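Local coordinates for protein beta-galactosidase (Bacillus circulans subsp. alkalophilus, PDB 3TTY) that hydrolyses terminal non-reducing beta-D-galactose from beta-galactosides, probably at the galactose-binding pocket of its TIM barrel, at residues A[321-332]-A[371-382]. Numbering follows the deposited sequence.
Sequences AKRPGVMRLWSY and RVFRECAELGKE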
loop_
_atom_site.group_PDB
_atom_site.type_symbol
_atom_site.label_atom_id
_atom_site.label_comp_id
_atom_site.label_asym_id
_atom_site.label_seq_id
_atom_site.Cartn_x
_atom_site.Cartn_y
_atom_site.Cartn_z
ATOM N N ALA A 321 1.256 5.978 27.178
ATOM C CA ALA A 321 0.843 5.608 28.527
ATOM C C ALA A 321 -0.540 6.193 28.802
ATOM O O ALA A 321 -0.890 7.241 28.251
ATOM C CB ALA A 321 1.858 6.127 29.541
ATOM N N LYS A 322 -1.338 5.498 29.609
ATOM C CA LYS A 322 -2.549 6.088 30.173
ATOM C C LYS A 322 -2.097 7.093 31.224
ATOM O O LYS A 322 -1.401 6.718 32.168
ATOM C CB LYS A 322 -3.424 5.011 30.841
ATOM C CG LYS A 322 -4.092 4.047 29.869
ATOM C CD LYS A 322 -4.937 2.958 30.556
ATOM C CE LYS A 322 -5.735 2.148 29.520
ATOM N NZ LYS A 322 -6.598 1.045 30.074
ATOM N N ARG A 323 -2.475 8.360 31.066
ATOM C CA ARG A 323 -2.079 9.383 32.029
ATOM C C ARG A 323 -2.687 9.074 33.395
ATOM O O ARG A 323 -3.648 8.309 33.502
ATOM C CB ARG A 323 -2.515 10.797 31.587
ATOM C CG ARG A 323 -2.303 11.169 30.131
ATOM C CD ARG A 323 -0.872 11.443 29.719
ATOM N NE ARG A 323 -0.334 10.302 28.995
ATOM C CZ ARG A 323 0.671 10.342 28.122
ATOM N NH1 ARG A 323 1.272 11.480 27.831
ATOM N NH2 ARG A 323 1.070 9.221 27.529
ATOM N N PRO A 324 -2.129 9.677 34.455
ATOM C CA PRO A 324 -2.604 9.436 35.820
ATOM C C PRO A 324 -4.126 9.508 35.937
ATOM O O PRO A 324 -4.715 10.490 35.504
ATOM C CB PRO A 324 -1.957 10.581 36.611
ATOM C CG PRO A 324 -0.689 10.842 35.890
ATOM C CD PRO A 324 -0.970 10.589 34.427
ATOM N N GLY A 325 -4.737 8.482 36.527
ATOM C CA GLY A 325 -6.172 8.454 36.730
ATOM C C GLY A 325 -6.970 7.934 35.534
ATOM O O GLY A 325 -8.155 7.618 35.665
ATOM N N VAL A 326 -6.332 7.835 34.369
ATOM C CA VAL A 326 -7.067 7.459 33.168
ATOM C C VAL A 326 -7.465 5.990 33.195
ATOM O O VAL A 326 -8.571 5.639 32.800
ATOM C CB VAL A 326 -6.315 7.831 31.880
ATOM C CG1 VAL A 326 -6.942 7.156 30.665
ATOM C CG2 VAL A 326 -6.322 9.340 31.707
ATOM N N MET A 327 -6.572 5.143 33.682
ATOM C CA MET A 327 -6.892 3.728 33.834
ATOM C C MET A 327 -8.161 3.578 34.672
ATOM O O MET A 327 -9.049 2.777 34.351
ATOM C CB MET A 327 -5.708 2.978 34.464
ATOM C CG MET A 327 -5.870 1.458 34.566
ATOM S SD MET A 327 -7.005 0.936 35.872
ATOM C CE MET A 327 -6.137 1.569 37.311
ATOM N N ARG A 328 -8.257 4.375 35.731
ATOM C CA ARG A 328 -9.429 4.359 36.612
ATOM C C ARG A 328 -10.680 4.903 35.910
ATOM O O ARG A 328 -11.756 4.317 36.003
ATOM C CB ARG A 328 -9.139 5.166 37.872
ATOM C CG ARG A 328 -10.273 5.244 38.868
ATOM C CD ARG A 328 -9.735 5.914 40.117
ATOM N NE ARG A 328 -10.739 6.143 41.147
ATOM C CZ ARG A 328 -11.475 7.247 41.233
ATOM N NH1 ARG A 328 -11.335 8.212 40.335
ATOM N NH2 ARG A 328 -12.358 7.384 42.214
ATOM N N LEU A 329 -10.521 6.029 35.217
ATOM C CA LEU A 329 -11.590 6.630 34.416
ATOM C C LEU A 329 -12.234 5.598 33.491
ATOM O O LEU A 329 -13.444 5.399 33.509
ATOM C CB LEU A 329 -11.022 7.759 33.554
ATOM C CG LEU A 329 -11.787 9.068 33.353
ATOM C CD1 LEU A 329 -11.417 9.671 32.010
ATOM C CD2 LEU A 329 -13.294 8.912 33.469
ATOM N N TRP A 330 -11.397 4.942 32.692
ATOM C CA TRP A 330 -11.854 3.996 31.673
ATOM C C TRP A 330 -12.409 2.687 32.236
ATOM O O TRP A 330 -13.181 2.000 31.560
ATOM C CB TRP A 330 -10.733 3.718 30.662
ATOM C CG TRP A 330 -10.391 4.903 29.824
ATOM C CD1 TRP A 330 -10.934 6.145 29.917
ATOM C CD2 TRP A 330 -9.430 4.960 28.760
ATOM N NE1 TRP A 330 -10.384 6.975 28.974
ATOM C CE2 TRP A 330 -9.454 6.276 28.249
ATOM C CE3 TRP A 330 -8.550 4.028 28.190
ATOM C CZ2 TRP A 330 -8.635 6.691 27.200
ATOM C CZ3 TRP A 330 -7.730 4.440 27.142
ATOM C CH2 TRP A 330 -7.781 5.761 26.656
ATOM N N SER A 331 -12.008 2.339 33.458
ATOM C CA SER A 331 -12.595 1.193 34.166
ATOM C C SER A 331 -14.020 1.503 34.614
ATOM O O SER A 331 -14.922 0.699 34.402
ATOM C CB SER A 331 -11.758 0.787 35.394
ATOM O OG SER A 331 -10.425 0.462 35.044
ATOM N N TYR A 332 -14.220 2.659 35.250
ATOM C CA TYR A 332 -15.568 3.048 35.654
ATOM C C TYR A 332 -16.460 3.390 34.460
ATOM O O TYR A 332 -17.689 3.298 34.550
ATOM C CB TYR A 332 -15.552 4.195 36.664
ATOM C CG TYR A 332 -15.148 3.753 38.050
ATOM C CD1 TYR A 332 -15.889 2.798 38.735
ATOM C CD2 TYR A 332 -14.028 4.285 38.670
ATOM C CE1 TYR A 332 -15.518 2.376 40.005
ATOM C CE2 TYR A 332 -13.653 3.874 39.932
ATOM C CZ TYR A 332 -14.401 2.920 40.590
ATOM O OH TYR A 332 -14.033 2.522 41.846
ATOM N N ARG A 371 4.090 3.732 39.506
ATOM C CA ARG A 371 2.909 4.527 39.212
ATOM C C ARG A 371 1.731 3.617 38.811
ATOM O O ARG A 371 0.643 3.687 39.394
ATOM C CB ARG A 371 3.252 5.502 38.090
ATOM C CG ARG A 371 2.288 6.627 37.889
ATOM C CD ARG A 371 2.399 7.114 36.457
ATOM N NE ARG A 371 1.068 7.087 35.903
ATOM C CZ ARG A 371 0.738 6.640 34.701
ATOM N NH1 ARG A 371 1.654 6.201 33.847
ATOM N NH2 ARG A 371 -0.537 6.671 34.361
ATOM N N VAL A 372 1.969 2.747 37.834
ATOM C CA VAL A 372 0.952 1.810 37.373
ATOM C C VAL A 372 0.387 0.937 38.494
ATOM O O VAL A 372 -0.831 0.775 38.608
ATOM C CB VAL A 372 1.476 0.904 36.225
ATOM C CG1 VAL A 372 0.514 -0.249 35.987
ATOM C CG2 VAL A 372 1.654 1.718 34.954
ATOM N N PHE A 373 1.262 0.377 39.329
ATOM C CA PHE A 373 0.786 -0.499 40.389
ATOM C C PHE A 373 -0.093 0.248 41.385
ATOM O O PHE A 373 -1.139 -0.259 41.795
ATOM C CB PHE A 373 1.925 -1.206 41.116
ATOM C CG PHE A 373 1.450 -2.250 42.074
ATOM C CD1 PHE A 373 1.473 -3.593 41.726
ATOM C CD2 PHE A 373 0.931 -1.888 43.309
ATOM C CE1 PHE A 373 1.012 -4.559 42.604
ATOM C CE2 PHE A 373 0.470 -2.852 44.192
ATOM C CZ PHE A 373 0.510 -4.188 43.836
ATOM N N ARG A 374 0.326 1.452 41.768
ATOM C CA ARG A 374 -0.417 2.232 42.748
ATOM C C ARG A 374 -1.812 2.571 42.257
ATOM O O ARG A 374 -2.775 2.533 43.029
ATOM C CB ARG A 374 0.340 3.514 43.102
ATOM C CG ARG A 374 1.700 3.246 43.732
ATOM C CD ARG A 374 2.444 4.541 43.973
ATOM N NE ARG A 374 3.826 4.286 44.362
ATOM C CZ ARG A 374 4.877 4.654 43.641
ATOM N NH1 ARG A 374 4.697 5.309 42.501
ATOM N NH2 ARG A 374 6.104 4.384 44.071
ATOM N N GLU A 375 -1.924 2.902 40.972
ATOM C CA GLU A 375 -3.220 3.223 40.383
ATOM C C GLU A 375 -4.105 1.982 40.352
ATOM O O GLU A 375 -5.311 2.063 40.579
ATOM C CB GLU A 375 -3.061 3.846 38.998
ATOM C CG GLU A 375 -2.322 5.191 39.023
ATOM C CD GLU A 375 -2.413 5.954 37.715
ATOM O OE1 GLU A 375 -3.465 5.866 37.030
ATOM O OE2 GLU A 375 -1.429 6.650 37.374
ATOM N N CYS A 376 -3.504 0.828 40.102
ATOM C CA CYS A 376 -4.243 -0.418 40.175
ATOM C C CYS A 376 -4.705 -0.686 41.611
ATOM O O CYS A 376 -5.845 -1.110 41.831
ATOM C CB CYS A 376 -3.407 -1.590 39.643
ATOM S SG CYS A 376 -3.130 -1.524 37.840
ATOM N N ALA A 377 -3.822 -0.430 42.577
ATOM C CA ALA A 377 -4.118 -0.724 43.975
ATOM C C ALA A 377 -5.275 0.136 44.441
ATOM O O ALA A 377 -6.198 -0.348 45.087
ATOM C CB ALA A 377 -2.889 -0.491 44.858
ATOM N N GLU A 378 -5.221 1.409 44.080
ATOM C CA GLU A 378 -6.241 2.372 44.467
ATOM C C GLU A 378 -7.619 1.931 43.977
ATOM O O GLU A 378 -8.584 1.946 44.735
ATOM C CB GLU A 378 -5.892 3.764 43.917
ATOM C CG GLU A 378 -6.937 4.835 44.208
ATOM C CD GLU A 378 -6.785 6.098 43.343
ATOM O OE1 GLU A 378 -7.255 7.177 43.780
ATOM O OE2 GLU A 378 -6.219 6.018 42.226
ATOM N N LEU A 379 -7.706 1.546 42.706
ATOM C CA LEU A 379 -8.963 1.091 42.120
ATOM C C LEU A 379 -9.393 -0.186 42.817
ATOM O O LEU A 379 -10.559 -0.346 43.180
ATOM C CB LEU A 379 -8.775 0.805 40.634
ATOM C CG LEU A 379 -9.929 0.937 39.646
ATOM C CD1 LEU A 379 -9.652 0.009 38.463
ATOM C CD2 LEU A 379 -11.284 0.650 40.261
ATOM N N GLY A 380 -8.446 -1.101 42.995
ATOM C CA GLY A 380 -8.707 -2.330 43.723
ATOM C C GLY A 380 -9.401 -2.057 45.049
ATOM O O GLY A 380 -10.362 -2.745 45.415
ATOM N N LYS A 381 -8.920 -1.049 45.773
ATOM C CA LYS A 381 -9.517 -0.692 47.058
ATOM C C LYS A 381 -10.976 -0.209 46.940
ATOM O O LYS A 381 -11.847 -0.680 47.671
ATOM C CB LYS A 381 -8.657 0.345 47.790
ATOM C CG LYS A 381 -9.067 0.613 49.244
ATOM C CD LYS A 381 -7.934 1.320 49.995
ATOM C CE LYS A 381 -8.302 1.642 51.440
ATOM N NZ LYS A 381 -7.149 2.259 52.170
ATOM N N GLU A 382 -11.231 0.730 46.037
ATOM C CA GLU A 382 -12.597 1.202 45.790
ATOM C C GLU A 382 -13.543 0.049 45.425
ATOM O O GLU A 382 -14.652 -0.049 45.946
ATOM C CB GLU A 382 -12.602 2.267 44.685
ATOM C CG GLU A 382 -11.823 3.525 45.055
ATOM C CD GLU A 382 -11.721 4.519 43.919
ATOM O OE1 GLU A 382 -12.013 4.145 42.766
ATOM O OE2 GLU A 382 -11.335 5.683 44.180
HETATM O O HOH W 1 -3.530 5.550 34.395
HETATM O O HOH W 2 -5.874 5.231 37.047
#
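R371 NH2 hydrogen-bonds to K322 O at the edge of the guanidinium, though the modelled separation is doubtfully short, while NH1 of that arginine forms a salt bridge with E516 of the second subunit. E375 splits its oxygens: OE2 pairs with R371 NE in its own helix, and OE1 takes the backbone N-H of the N-cap residue G325 at 3.0 Å from above the carboxylate plane, reaching the backbone N of M327 and of R328 only through water. M327, bent at chi2 and chi3, lays SD 3.8 Å from L379 CD1 and turns CE back over the E375 carbonyl. R328, extended as far as NE with its guanidinium turned from that line (chi4 -90°), meets E382 side-on, NE to OE1 at 2.9 Å and NH2 to OE2 at 2.8 Å. L379 is a knob among M327, R328, S331 and Y332. The Y332 hydroxyl donates to E382 OE1 on its anti side (2.7 Å); a leucine in place of E382 would probably cost R328 its salt bridge, with the E378 carboxylate more distant, and this hydroxyl its acceptor. Helices 326-332 and 371-382 cross at -37°, flanking 339-344, the last TIM-barrel strand: M327 and C376 touch F344, L379 touches V342, whereas R328 and Y332 meet V669 of strand 669-674.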